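Local coordinates for conserved hypothetical secreted protein (Helicobacter pylori, PDB 4RNZ), which determines cell shape and probably acts as a zinc-dependent M23B metallopeptidase that cleaves peptidoglycan, at residues E2-D7 with V43-L48; T92-L97 with K136-Y141. All blocks are in the same frame, centred on the assembly; numbering follows the deposited sequence.

Contact 1 (E2-D7 with V43-L48); sequences ERLVWD and VTYYTL
The ring of Y45 is gripped between L4 and W6, the three residues that bury most surface here. L4 sets its CB over one face of the ring, a CH-pi contact with CB 4.0 Å from the ring centroid. W6 meets the other face in a T-shaped stack: the edge of its six-membered ring points at Y45, the planes are 75° apart, and CE3 lies 3.6 Å above the tyrosine plane, over its centre. Y45 reaches this slot because its CG sits between the backbone N and the carbonyl carbon (chi1 67°), which folds the ring back across the partner strand. A tyrosine suits the place, offering two flat apolar faces and a hydroxyl at the rim; that OH and V5 O share a water.

Strands 2-5 and 44-49 pair antiparallel at the edge of a five-stranded sheet in the Csd3 N-terminal region, where 2-5 is an outermost strand. L4 and Y45 form a hydrogen-bonded pair, L4 N to Y45 O 2.9 Å and Y45 N to L4 O 2.8 Å. E2 and T47 exchange an equivalent pair of backbone bonds, and a water joins E2 OE2 to T47 OG1. Past the strand end, W6 N still donates to V43 O at 2.8 Å, close to straight at 170°, which anchors the backbone from which the indole springs; its NE1 is bonded to L9 O. On the sheet face carrying R3, V5, T44 and Y46, the aliphatic part of R3 lies alongside the Y46 ring, CG 3.6 Å from CE2.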
loop_
_atom_site.group_PDB
_atom_site.type_symbol
_atom_site.label_atom_id
_atom_site.label_comp_id
_atom_site.label_asym_id
_atom_site.label_seq_id
_atom_site.Cartn_x
_atom_site.Cartn_y
_atom_site.Cartn_z
ATOM N N GLU A 2 17.104 13.056 -14.001
ATOM C CA GLU A 2 17.389 13.384 -12.615
ATOM C C GLU A 2 16.373 12.667 -11.727
ATOM O O GLU A 2 15.152 12.688 -12.009
ATOM C CB GLU A 2 17.292 14.890 -12.395
ATOM C CG GLU A 2 18.225 15.428 -11.320
ATOM C CD GLU A 2 18.022 16.909 -11.055
ATOM O OE1 GLU A 2 18.513 17.394 -10.015
ATOM O OE2 GLU A 2 17.360 17.585 -11.878
ATOM N N ARG A 3 16.889 12.025 -10.678
ATOM C CA ARG A 3 16.075 11.319 -9.686
ATOM C C ARG A 3 15.880 12.218 -8.481
ATOM O O ARG A 3 16.846 12.616 -7.841
ATOM C CB ARG A 3 16.766 10.022 -9.245
ATOM C CG ARG A 3 15.900 9.149 -8.357
ATOM C CD ARG A 3 16.584 7.861 -7.909
ATOM N NE ARG A 3 17.822 8.146 -7.183
ATOM C CZ ARG A 3 18.983 7.526 -7.389
ATOM N NH1 ARG A 3 19.075 6.524 -8.266
ATOM N NH2 ARG A 3 20.056 7.882 -6.684
ATOM N N LEU A 4 14.623 12.502 -8.167
ATOM C CA LEU A 4 14.260 13.484 -7.184
ATOM C C LEU A 4 13.177 12.951 -6.268
ATOM O O LEU A 4 12.554 11.926 -6.554
ATOM C CB LEU A 4 13.750 14.738 -7.887
ATOM C CG LEU A 4 14.715 15.390 -8.874
ATOM C CD1 LEU A 4 14.001 16.500 -9.637
ATOM C CD2 LEU A 4 15.928 15.939 -8.149
ATOM N N VAL A 5 12.938 13.676 -5.182
ATOM C CA VAL A 5 11.958 13.293 -4.199
ATOM C C VAL A 5 10.846 14.287 -4.167
ATOM O O VAL A 5 11.084 15.471 -4.042
ATOM C CB VAL A 5 12.573 13.278 -2.793
ATOM C CG1 VAL A 5 11.576 12.693 -1.803
ATOM C CG2 VAL A 5 13.865 12.485 -2.806
ATOM N N TRP A 6 9.617 13.811 -4.275
ATOM C CA TRP A 6 8.486 14.721 -4.307
ATOM C C TRP A 6 8.291 15.247 -2.896
ATOM O O TRP A 6 8.552 14.560 -1.911
ATOM C CB TRP A 6 7.249 14.004 -4.819
ATOM C CG TRP A 6 6.124 14.850 -5.263
ATOM C CD1 TRP A 6 5.095 15.305 -4.501
ATOM C CD2 TRP A 6 5.845 15.266 -6.601
ATOM N NE1 TRP A 6 4.209 16.007 -5.269
ATOM C CE2 TRP A 6 4.638 15.993 -6.567
ATOM C CE3 TRP A 6 6.504 15.105 -7.828
ATOM C CZ2 TRP A 6 4.071 16.557 -7.713
ATOM C CZ3 TRP A 6 5.929 15.665 -8.974
ATOM C CH2 TRP A 6 4.735 16.381 -8.905
ATOM N N ASP A 7 7.855 16.481 -2.795
ATOM C CA ASP A 7 7.689 17.067 -1.489
ATOM C C ASP A 7 6.245 17.395 -1.187
ATOM O O ASP A 7 5.544 16.563 -0.612
ATOM C CB ASP A 7 8.571 18.319 -1.343
ATOM C CG ASP A 7 8.596 18.855 0.084
ATOM O OD1 ASP A 7 8.117 18.154 1.003
ATOM O OD2 ASP A 7 9.082 19.985 0.282
ATOM N N VAL A 43 7.550 10.286 -2.691
ATOM C CA VAL A 43 7.824 9.385 -3.811
ATOM C C VAL A 43 9.006 9.899 -4.624
ATOM O O VAL A 43 9.201 11.107 -4.754
ATOM C CB VAL A 43 6.635 9.201 -4.763
ATOM C CG1 VAL A 43 5.452 8.639 -3.992
ATOM C CG2 VAL A 43 6.298 10.488 -5.520
ATOM N N THR A 44 9.775 8.972 -5.170
ATOM C CA THR A 44 10.883 9.326 -6.027
ATOM C C THR A 44 10.334 9.489 -7.452
ATOM O O THR A 44 9.601 8.641 -7.936
ATOM C CB THR A 44 11.959 8.241 -5.995
ATOM O OG1 THR A 44 12.621 8.315 -4.745
ATOM C CG2 THR A 44 13.012 8.421 -7.134
ATOM N N TYR A 45 10.680 10.589 -8.104
ATOM C CA TYR A 45 10.220 10.828 -9.457
ATOM C C TYR A 45 11.415 11.213 -10.309
ATOM O O TYR A 45 12.520 11.430 -9.786
ATOM C CB TYR A 45 9.115 11.898 -9.514
ATOM C CG TYR A 45 9.540 13.311 -9.154
ATOM C CD1 TYR A 45 9.865 13.661 -7.831
ATOM C CD2 TYR A 45 9.574 14.315 -10.128
ATOM C CE1 TYR A 45 10.249 14.963 -7.504
ATOM C CE2 TYR A 45 9.960 15.618 -9.807
ATOM C CZ TYR A 45 10.296 15.932 -8.503
ATOM O OH TYR A 45 10.660 17.212 -8.190
ATOM N N TYR A 46 11.173 11.326 -11.606
ATOM C CA TYR A 46 12.249 11.517 -12.569
ATOM C C TYR A 46 11.902 12.635 -13.531
ATOM O O TYR A 46 10.769 12.730 -14.015
ATOM C CB TYR A 46 12.528 10.230 -13.340
ATOM C CG TYR A 46 12.834 9.044 -12.440
ATOM C CD1 TYR A 46 11.801 8.279 -11.903
ATOM C CD2 TYR A 46 14.152 8.710 -12.090
ATOM C CE1 TYR A 46 12.067 7.213 -11.055
ATOM C CE2 TYR A 46 14.425 7.631 -11.257
ATOM C CZ TYR A 46 13.370 6.888 -10.742
ATOM O OH TYR A 46 13.585 5.818 -9.904
ATOM N N THR A 47 12.896 13.471 -13.811
ATOM C CA THR A 47 12.741 14.561 -14.756
ATOM C C THR A 47 13.912 14.635 -15.750
ATOM O O THR A 47 15.043 14.182 -15.480
ATOM C CB THR A 47 12.611 15.926 -14.054
ATOM O OG1 THR A 47 13.826 16.248 -13.361
ATOM C CG2 THR A 47 11.440 15.951 -13.095
ATOM N N LEU A 48 13.608 15.208 -16.910
ATOM C CA LEU A 48 14.603 15.471 -17.941
ATOM C C LEU A 48 14.360 16.878 -18.437
ATOM O O LEU A 48 13.210 17.228 -18.792
ATOM C CB LEU A 48 14.468 14.507 -19.113
ATOM C CG LEU A 48 15.519 14.689 -20.228
ATOM C CD1 LEU A 48 16.916 14.309 -19.765
ATOM C CD2 LEU A 48 15.131 13.887 -21.455
HETATM O O HOH W 1 15.882 17.443 -14.615
HETATM O O HOH W 2 11.236 17.616 -5.792
#

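Contact 2 (T92-L97 with K136-Y141)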
loop_
_atom_site.group_PDB
_atom_site.type_symbol
_atom_site.label_atom_id
_atom_site.label_comp_id
_atom_site.label_asym_id
_atom_site.label_seq_id
_atom_site.Cartn_x
_atom_site.Cartn_y
_atom_site.Cartn_z
ATOM N N THR A 92 15.283 -13.712 2.018
ATOM C CA THR A 92 14.849 -14.367 3.240
ATOM C C THR A 92 15.639 -13.894 4.437
ATOM O O THR A 92 16.857 -14.116 4.534
ATOM C CB THR A 92 14.979 -15.882 3.123
ATOM O OG1 THR A 92 14.214 -16.324 2.002
ATOM C CG2 THR A 92 14.456 -16.577 4.391
ATOM N N LEU A 93 14.945 -13.244 5.359
ATOM C CA LEU A 93 15.514 -12.889 6.635
ATOM C C LEU A 93 15.284 -14.038 7.620
ATOM O O LEU A 93 14.142 -14.461 7.840
ATOM C CB LEU A 93 14.848 -11.635 7.190
ATOM C CG LEU A 93 15.232 -11.215 8.608
ATOM C CD1 LEU A 93 16.715 -10.900 8.724
ATOM C CD2 LEU A 93 14.405 -10.000 8.984
ATOM N N LEU A 94 16.371 -14.535 8.198
ATOM C CA LEU A 94 16.314 -15.459 9.338
ATOM C C LEU A 94 16.929 -14.789 10.565
ATOM O O LEU A 94 18.045 -14.250 10.520
ATOM C CB LEU A 94 17.074 -16.732 9.023
ATOM C CG LEU A 94 16.700 -17.473 7.747
ATOM C CD1 LEU A 94 17.676 -18.626 7.549
ATOM C CD2 LEU A 94 15.267 -17.980 7.787
ATOM N N LEU A 95 16.226 -14.832 11.679
ATOM C CA LEU A 95 16.654 -14.047 12.819
ATOM C C LEU A 95 16.445 -14.810 14.123
ATOM O O LEU A 95 15.404 -15.460 14.308
ATOM C CB LEU A 95 15.841 -12.767 12.798
ATOM C CG LEU A 95 16.232 -11.585 13.649
ATOM C CD1 LEU A 95 15.789 -10.337 12.898
ATOM C CD2 LEU A 95 15.574 -11.687 15.026
ATOM N N SER A 96 17.441 -14.742 15.009
ATOM C CA SER A 96 17.282 -15.201 16.399
ATOM C C SER A 96 17.195 -13.959 17.263
ATOM O O SER A 96 18.107 -13.152 17.262
ATOM C CB SER A 96 18.462 -16.085 16.842
ATOM O OG SER A 96 18.319 -16.443 18.206
ATOM N N LEU A 97 16.093 -13.778 17.980
ATOM C CA LEU A 97 15.896 -12.548 18.743
ATOM C C LEU A 97 16.997 -12.269 19.812
ATOM O O LEU A 97 17.312 -13.114 20.640
ATOM C CB LEU A 97 14.517 -12.587 19.394
ATOM C CG LEU A 97 13.995 -11.282 19.973
ATOM C CD1 LEU A 97 13.729 -10.271 18.868
ATOM C CD2 LEU A 97 12.718 -11.535 20.755
ATOM N N LYS A 136 12.681 -17.313 17.249
ATOM C CA LYS A 136 12.993 -17.099 15.837
ATOM C C LYS A 136 11.952 -16.223 15.118
ATOM O O LYS A 136 10.753 -16.239 15.444
ATOM C CB LYS A 136 13.143 -18.416 15.123
ATOM C CG LYS A 136 14.134 -19.357 15.785
ATOM C CD LYS A 136 14.189 -20.677 15.035
ATOM C CE LYS A 136 12.949 -21.551 15.252
ATOM N NZ LYS A 136 12.936 -22.280 16.560
ATOM N N ILE A 137 12.453 -15.420 14.179
ATOM C CA ILE A 137 11.620 -14.665 13.233
ATOM C C ILE A 137 12.214 -14.889 11.827
ATOM O O ILE A 137 13.417 -14.684 11.632
ATOM C CB ILE A 137 11.602 -13.155 13.545
ATOM C CG1 ILE A 137 11.075 -12.903 14.948
ATOM C CG2 ILE A 137 10.746 -12.385 12.515
ATOM C CD1 ILE A 137 11.134 -11.462 15.388
ATOM N N ALA A 138 11.378 -15.330 10.888
ATOM C CA ALA A 138 11.728 -15.448 9.503
ATOM C C ALA A 138 10.773 -14.594 8.663
ATOM O O ALA A 138 9.574 -14.536 8.949
ATOM C CB ALA A 138 11.638 -16.889 9.057
ATOM N N ILE A 139 11.314 -13.913 7.658
ATOM C CA ILE A 139 10.487 -13.174 6.693
ATOM C C ILE A 139 11.017 -13.437 5.298
ATOM O O ILE A 139 12.198 -13.201 5.031
ATOM C CB ILE A 139 10.514 -11.651 6.934
ATOM C CG1 ILE A 139 10.414 -11.338 8.428
ATOM C CG2 ILE A 139 9.411 -10.950 6.119
ATOM C CD1 ILE A 139 10.384 -9.874 8.771
ATOM N N VAL A 140 10.153 -13.920 4.410
ATOM C CA VAL A 140 10.465 -13.945 3.003
ATOM C C VAL A 140 9.745 -12.753 2.384
ATOM O O VAL A 140 8.520 -12.642 2.478
ATOM C CB VAL A 140 9.965 -15.192 2.296
ATOM C CG1 VAL A 140 10.319 -15.114 0.813
ATOM C CG2 VAL A 140 10.549 -16.452 2.928
ATOM N N TYR A 141 10.502 -11.856 1.758
ATOM C CA TYR A 141 9.884 -10.641 1.224
ATOM C C TYR A 141 10.503 -10.221 -0.079
ATOM O O TYR A 141 11.682 -10.499 -0.346
ATOM C CB TYR A 141 10.008 -9.495 2.204
ATOM C CG TYR A 141 11.405 -9.045 2.502
ATOM C CD1 TYR A 141 12.187 -9.714 3.427
ATOM C CD2 TYR A 141 11.959 -7.953 1.858
ATOM C CE1 TYR A 141 13.458 -9.286 3.729
ATOM C CE2 TYR A 141 13.238 -7.525 2.143
ATOM C CZ TYR A 141 13.984 -8.201 3.084
ATOM O OH TYR A 141 15.256 -7.792 3.396
#
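Four backbone hydrogen bonds join L93 with I139 and L95 with I137. L93 N donates to I139 O at 2.8 Å, and I139 N returns a bond to L93 O at 2.9 Å. In the second pair, I137 N reaches L95 O at 3.0 Å and nearly straight (167°), whereas the return bond from L95 N to I137 O is weak, bent to 125° at the hydrogen. Between these two pairs L94 faces A138 in a non-hydrogen-bonded pair, and A138 CA makes a CA-H...O contact with L93 O at 3.1 Å.

Side chains of paired residues leave the sheet on the same face. With CG anti to the backbone N (chi1 173°), L93 carries CD2 alongside I139, 4.0 Å from its CD1. L95 and I137 bring their CB atoms near each other on this face, and L93 CB also meets the edge of the Y141 ring. Beta-branched isoleucines, at home in extended strands, and leucines suit it, being apolar and bulky enough to fill a buried layer. On the opposite face, A138 CB meets L94 CD2 at 4.0 Å, while T92 OG1 lies beside V140 CG2 and is hydrogen-bonded to G362 O.

Strands 87-96 and 136-146 are neighbours in a curled antiparallel sheet, 136-141 belonging to the Csd3 second domain. Helices pack on both faces: 101-109 and 112-121 against L93, L95, I137 and I139, and 326-348, through L343, against L94 and A138. F363 lies against T92 and V140, and strand 357-361 borders strand 87-96.

Both contacts join antiparallel strands whose intervening chain is at least half helical and holds no strand, but they share no strand: contact 1 belongs to the five-stranded sheet of the Csd3 N-terminal region, contact 2 to a separate branched sheet. Their nearest atoms are about 17 Å apart, and the two follow one another along the chain without overlapping. Contact 1 is a surface contact at a sheet edge, with aromatic rings, charged side chains and bridging waters beside its backbone bonds. Contact 2 is buried, and its side-chain packing is chiefly aliphatic, as befits strands with helices packed on both faces. Both lie away from the zinc site.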